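Local coordinates for Non-catalytic protein 1 (Piromyces equi, PDB 1WCU) that probably binds plant cell-wall polysaccharides as a non-catalytic family 29 carbohydrate-binding module, at residues L66-T72 / I127-Y133. Residues are numbered along the deposited sequence; the frame is centred on the assembly and turned at random. Where two conformers were deposited one is given.
Sequences LQVKTET and IPIYMRY
At the edge of the Y133 ring sits the amide of Q67, its CD 3.4 Å from Y133 CD2 and the two planes 64° apart. The Q67 chain runs extended beyond CG (chi2 -177°), which carries the amide out to that edge; there OE1 bonds to the hydroxyl of Y65, and NE2 makes a weak bond to a water. The same water takes a bond from R132 NH1 at the edge of the guanidinium, whose NE and NH2 are held by the carbonyls of N34 and D33. With an alanine in place of Q67, the Y133 edge would probably lose its neighbour and the water its link between the strands. K69 O lies in the plane of the Y130 ring at its edge, 3.4 Å from Y130 CD1, while K69 NZ stands over a face, 5.3 Å from the Y130 ring centroid, at most a weak cation-pi attraction, and forms a salt bridge with D33. Beneath these groups, strands 62-70 and 129-137 lie antiparallel in one sheet of a beta-sandwich, with Q67–R132 and K69–Y130 as hydrogen-bonded pairs; K69 N to Y130 O spans 2.8 Å. On the face of V68 and M131, V68 CG1 meets I129 CG2 at 3.7 Å, and F95 of strand 90-98, in the other sheet, touches V68 and I129. At the strand end, T70 OG1 donates to P128 O (2.9 Å) and accepts from T72 N, an ST turn; T72 CG2 presses tightly on I129 CG1 at 3.5 Å.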
ATOM      1  N   LEU A  66      -3.888  -1.805  -5.550  1.00  7.27           N
ATOM      2  CA  LEU A  66      -4.328  -2.803  -4.563  1.00  7.55           C
ATOM      3  C   LEU A  66      -5.838  -2.910  -4.561  1.00  7.65           C
ATOM      4  O   LEU A  66      -6.537  -2.040  -5.119  1.00  7.54           O
ATOM      5  CB  LEU A  66      -3.807  -2.481  -3.155  1.00  7.73           C
ATOM      6  CG  LEU A  66      -4.527  -1.394  -2.354  1.00  9.81           C
ATOM      7  CD1 LEU A  66      -4.058  -1.417  -0.896  1.00 10.59           C
ATOM      8  CD2 LEU A  66      -4.302  -0.040  -2.951  1.00 12.44           C
ATOM      9  N   GLN A  67      -6.320  -3.973  -3.933  1.00  7.03           N
ATOM     10  CA  GLN A  67      -7.745  -4.137  -3.646  1.00  8.24           C
ATOM     11  C   GLN A  67      -7.985  -3.991  -2.142  1.00  7.71           C
ATOM     12  O   GLN A  67      -7.208  -4.498  -1.325  1.00  8.04           O
ATOM     13  CB  GLN A  67      -8.250  -5.494  -4.139  1.00  8.64           C
ATOM     14  CG  GLN A  67      -8.078  -5.684  -5.637  1.00  9.77           C
ATOM     15  CD  GLN A  67      -8.631  -6.988  -6.173  1.00 12.16           C
ATOM     16  OE1 GLN A  67      -8.375  -7.339  -7.339  1.00 18.68           O
ATOM     17  NE2 GLN A  67      -9.348  -7.724  -5.342  1.00 14.27           N
ATOM     18  N   VAL A  68      -9.071  -3.298  -1.799  1.00  7.55           N
ATOM     19  CA  VAL A  68      -9.432  -3.056  -0.399  1.00  7.90           C
ATOM     20  C   VAL A  68     -10.901  -3.408  -0.173  1.00  7.95           C
ATOM     21  O   VAL A  68     -11.748  -3.118  -1.027  1.00  8.51           O
ATOM     22  CB  VAL A  68      -9.234  -1.585  -0.008  1.00  8.30           C
ATOM     23  CG1 VAL A  68      -9.481  -1.392   1.490  1.00  8.62           C
ATOM     24  CG2 VAL A  68      -7.833  -1.127  -0.376  1.00  9.25           C
ATOM     25  N   LYS A  69     -11.189  -4.021   0.983  1.00  7.84           N
ATOM     26  CA  LYS A  69     -12.544  -4.265   1.485  1.00  8.51           C
ATOM     27  C   LYS A  69     -12.543  -3.775   2.913  1.00  7.73           C
ATOM     28  O   LYS A  69     -11.706  -4.193   3.706  1.00  7.93           O
ATOM     29  CB  LYS A  69     -12.876  -5.763   1.435  1.00  8.89           C
ATOM     30  CG  LYS A  69     -14.209  -6.110   2.081  1.00  9.23           C
ATOM     31  CD  LYS A  69     -14.511  -7.597   1.986  1.00 11.21           C
ATOM     32  CE  LYS A  69     -13.683  -8.422   2.893  1.00 14.93           C
ATOM     33  NZ  LYS A  69     -14.109  -9.866   2.826  1.00 18.45           N
ATOM     34  N   THR A  70     -13.468  -2.887   3.261  1.00  7.89           N
ATOM     35  CA  THR A  70     -13.493  -2.312   4.607  1.00  8.07           C
ATOM     36  C   THR A  70     -14.750  -1.498   4.863  1.00  8.08           C
ATOM     37  O   THR A  70     -15.363  -0.981   3.926  1.00  8.16           O
ATOM     38  CB  THR A  70     -12.244  -1.391   4.837  1.00  8.08           C
ATOM     39  OG1 THR A  70     -12.187  -0.984   6.214  1.00  7.83           O
ATOM     40  CG2 THR A  70     -12.275  -0.167   3.956  1.00  7.68           C
ATOM     41  N   GLU A  71     -15.088  -1.349   6.146  1.00  8.98           N
ATOM     42  CA  GLU A  71     -16.149  -0.446   6.586  1.00  9.92           C
ATOM     43  C   GLU A  71     -15.649   0.946   6.995  1.00 10.15           C
ATOM     44  O   GLU A  71     -16.445   1.832   7.307  1.00 11.70           O
ATOM     45  CB  GLU A  71     -16.933  -1.080   7.736  1.00 10.47           C
ATOM     46  CG  GLU A  71     -17.749  -2.297   7.351  0.50 11.04           C
ATOM     47  CD  GLU A  71     -18.588  -2.777   8.516  0.50 12.58           C
ATOM     48  OE1 GLU A  71     -19.643  -2.162   8.778  0.50 16.88           O
ATOM     49  OE2 GLU A  71     -18.167  -3.740   9.189  0.50 15.16           O
ATOM     50  N   THR A  72     -14.332   1.157   7.004  1.00  8.79           N
ATOM     51  CA  THR A  72     -13.780   2.474   7.262  1.00  9.33           C
ATOM     52  C   THR A  72     -13.245   3.080   5.938  1.00  8.83           C
ATOM     53  O   THR A  72     -13.717   2.738   4.859  1.00  9.36           O
ATOM     54  CB  THR A  72     -12.757   2.441   8.435  1.00  9.47           C
ATOM     55  OG1 THR A  72     -12.412   3.779   8.824  1.00 10.05           O
ATOM     56  CG2 THR A  72     -11.482   1.649   8.100  1.00  9.19           C
ATOM     57  N   ILE A 127     -11.257  -0.296  12.980  1.00  9.20           N
ATOM     58  CA  ILE A 127     -12.009  -1.220  12.106  1.00  9.35           C
ATOM     59  C   ILE A 127     -11.035  -1.870  11.118  1.00  9.29           C
ATOM     60  O   ILE A 127     -10.216  -1.174  10.535  1.00  9.30           O
ATOM     61  CB  ILE A 127     -13.078  -0.454  11.299  1.00  9.15           C
ATOM     62  CG1 ILE A 127     -14.203   0.019  12.247  1.00  9.03           C
ATOM     63  CG2 ILE A 127     -13.669  -1.303  10.160  1.00  9.83           C
ATOM     64  CD1 ILE A 127     -15.206   0.909  11.597  1.00 10.54           C
ATOM     65  N   PRO A 128     -11.126  -3.188  10.917  1.00  8.90           N
ATOM     66  CA  PRO A 128     -10.177  -3.831  10.009  1.00  8.49           C
ATOM     67  C   PRO A 128     -10.309  -3.356   8.557  1.00  8.20           C
ATOM     68  O   PRO A 128     -11.416  -3.119   8.050  1.00  8.33           O
ATOM     69  CB  PRO A 128     -10.484  -5.320  10.156  1.00  8.74           C
ATOM     70  CG  PRO A 128     -11.902  -5.362  10.615  1.00 10.19           C
ATOM     71  CD  PRO A 128     -12.046  -4.166  11.527  1.00  9.44           C
ATOM     72  N   ILE A 129      -9.150  -3.209   7.915  1.00  7.62           N
ATOM     73  CA  ILE A 129      -9.017  -2.849   6.511  1.00  7.38           C
ATOM     74  C   ILE A 129      -8.372  -4.050   5.832  1.00  7.38           C
ATOM     75  O   ILE A 129      -7.202  -4.353   6.100  1.00  7.27           O
ATOM     76  CB  ILE A 129      -8.156  -1.572   6.355  1.00  7.07           C
ATOM     77  CG1 ILE A 129      -8.832  -0.392   7.070  1.00  7.68           C
ATOM     78  CG2 ILE A 129      -7.929  -1.255   4.877  1.00  7.64           C
ATOM     79  CD1 ILE A 129      -7.889   0.718   7.406  1.00  8.02           C
ATOM     80  N   TYR A 130      -9.145  -4.751   5.004  1.00  7.13           N
ATOM     81  CA  TYR A 130      -8.701  -5.977   4.336  1.00  7.34           C
ATOM     82  C   TYR A 130      -8.149  -5.666   2.955  1.00  7.71           C
ATOM     83  O   TYR A 130      -8.768  -4.934   2.175  1.00  7.83           O
ATOM     84  CB  TYR A 130      -9.872  -6.975   4.189  1.00  8.40           C
ATOM     85  CG  TYR A 130     -10.529  -7.367   5.499  1.00  8.54           C
ATOM     86  CD1 TYR A 130     -11.585  -6.634   6.005  1.00  7.52           C
ATOM     87  CD2 TYR A 130     -10.099  -8.482   6.213  1.00  9.69           C
ATOM     88  CE1 TYR A 130     -12.198  -6.980   7.197  1.00  9.84           C
ATOM     89  CE2 TYR A 130     -10.696  -8.838   7.421  1.00 10.54           C
ATOM     90  CZ  TYR A 130     -11.753  -8.091   7.897  1.00 10.44           C
ATOM     91  OH  TYR A 130     -12.350  -8.438   9.112  1.00 12.85           O
ATOM     92  N   MET A 131      -6.974  -6.219   2.654  1.00  7.07           N
ATOM     93  CA  MET A 131      -6.283  -5.890   1.404  1.00  7.45           C
ATOM     94  C   MET A 131      -5.827  -7.150   0.674  1.00  7.43           C
ATOM     95  O   MET A 131      -5.452  -8.137   1.300  1.00  7.12           O
ATOM     96  CB  MET A 131      -5.066  -4.995   1.687  1.00  7.24           C
ATOM     97  CG  MET A 131      -5.480  -3.619   2.156  1.00  8.05           C
ATOM     98  SD  MET A 131      -4.143  -2.672   2.879  1.00  9.56           S
ATOM     99  CE  MET A 131      -4.270  -3.206   4.565  1.00 12.55           C
ATOM    100  N   ARG A 132      -5.824  -7.077  -0.657  1.00  7.12           N
ATOM    101  CA  ARG A 132      -5.265  -8.127  -1.499  1.00  7.61           C
ATOM    102  C   ARG A 132      -4.550  -7.505  -2.690  1.00  7.94           C
ATOM    103  O   ARG A 132      -4.847  -6.378  -3.078  1.00  7.51           O
ATOM    104  CB  ARG A 132      -6.365  -9.063  -2.032  1.00  7.90           C
ATOM    105  CG  ARG A 132      -6.987  -9.952  -0.980  1.00  8.32           C
ATOM    106  CD  ARG A 132      -8.169 -10.743  -1.543  1.00  9.66           C
ATOM    107  NE  ARG A 132      -8.752 -11.606  -0.519  1.00  9.52           N
ATOM    108  CZ  ARG A 132      -9.936 -12.209  -0.610  1.00 10.47           C
ATOM    109  NH1 ARG A 132     -10.671 -12.072  -1.699  1.00 14.21           N
ATOM    110  NH2 ARG A 132     -10.390 -12.919   0.407  1.00 11.96           N
ATOM    111  N   TYR A 133      -3.633  -8.259  -3.284  1.00  7.51           N
ATOM    112  CA  TYR A 133      -3.009  -7.890  -4.562  1.00  8.56           C
ATOM    113  C   TYR A 133      -2.385  -6.488  -4.523  1.00  8.03           C
ATOM    114  O   TYR A 133      -2.679  -5.640  -5.360  1.00  8.30           O
ATOM    115  CB  TYR A 133      -3.992  -8.041  -5.743  1.00 10.38           C
ATOM    116  CG  TYR A 133      -4.804  -9.319  -5.738  1.00 12.46           C
ATOM    117  CD1 TYR A 133      -4.214 -10.561  -5.882  1.00 14.59           C
ATOM    118  CD2 TYR A 133      -6.168  -9.259  -5.556  1.00 14.74           C
ATOM    119  CE1 TYR A 133      -5.016 -11.749  -5.852  1.00 13.25           C
ATOM    120  CE2 TYR A 133      -6.952 -10.387  -5.527  1.00 16.37           C
ATOM    121  CZ  TYR A 133      -6.387 -11.617  -5.670  1.00 13.46           C
ATOM    122  OH  TYR A 133      -7.237 -12.712  -5.625  1.00 18.34           O
TER
HETATM  123  O   HOH W   1     -10.240 -10.497  -4.381  0.50 18.12           O
HETATM  124  O   HOH W   2     -14.142  -3.639   7.794  1.00  9.08           O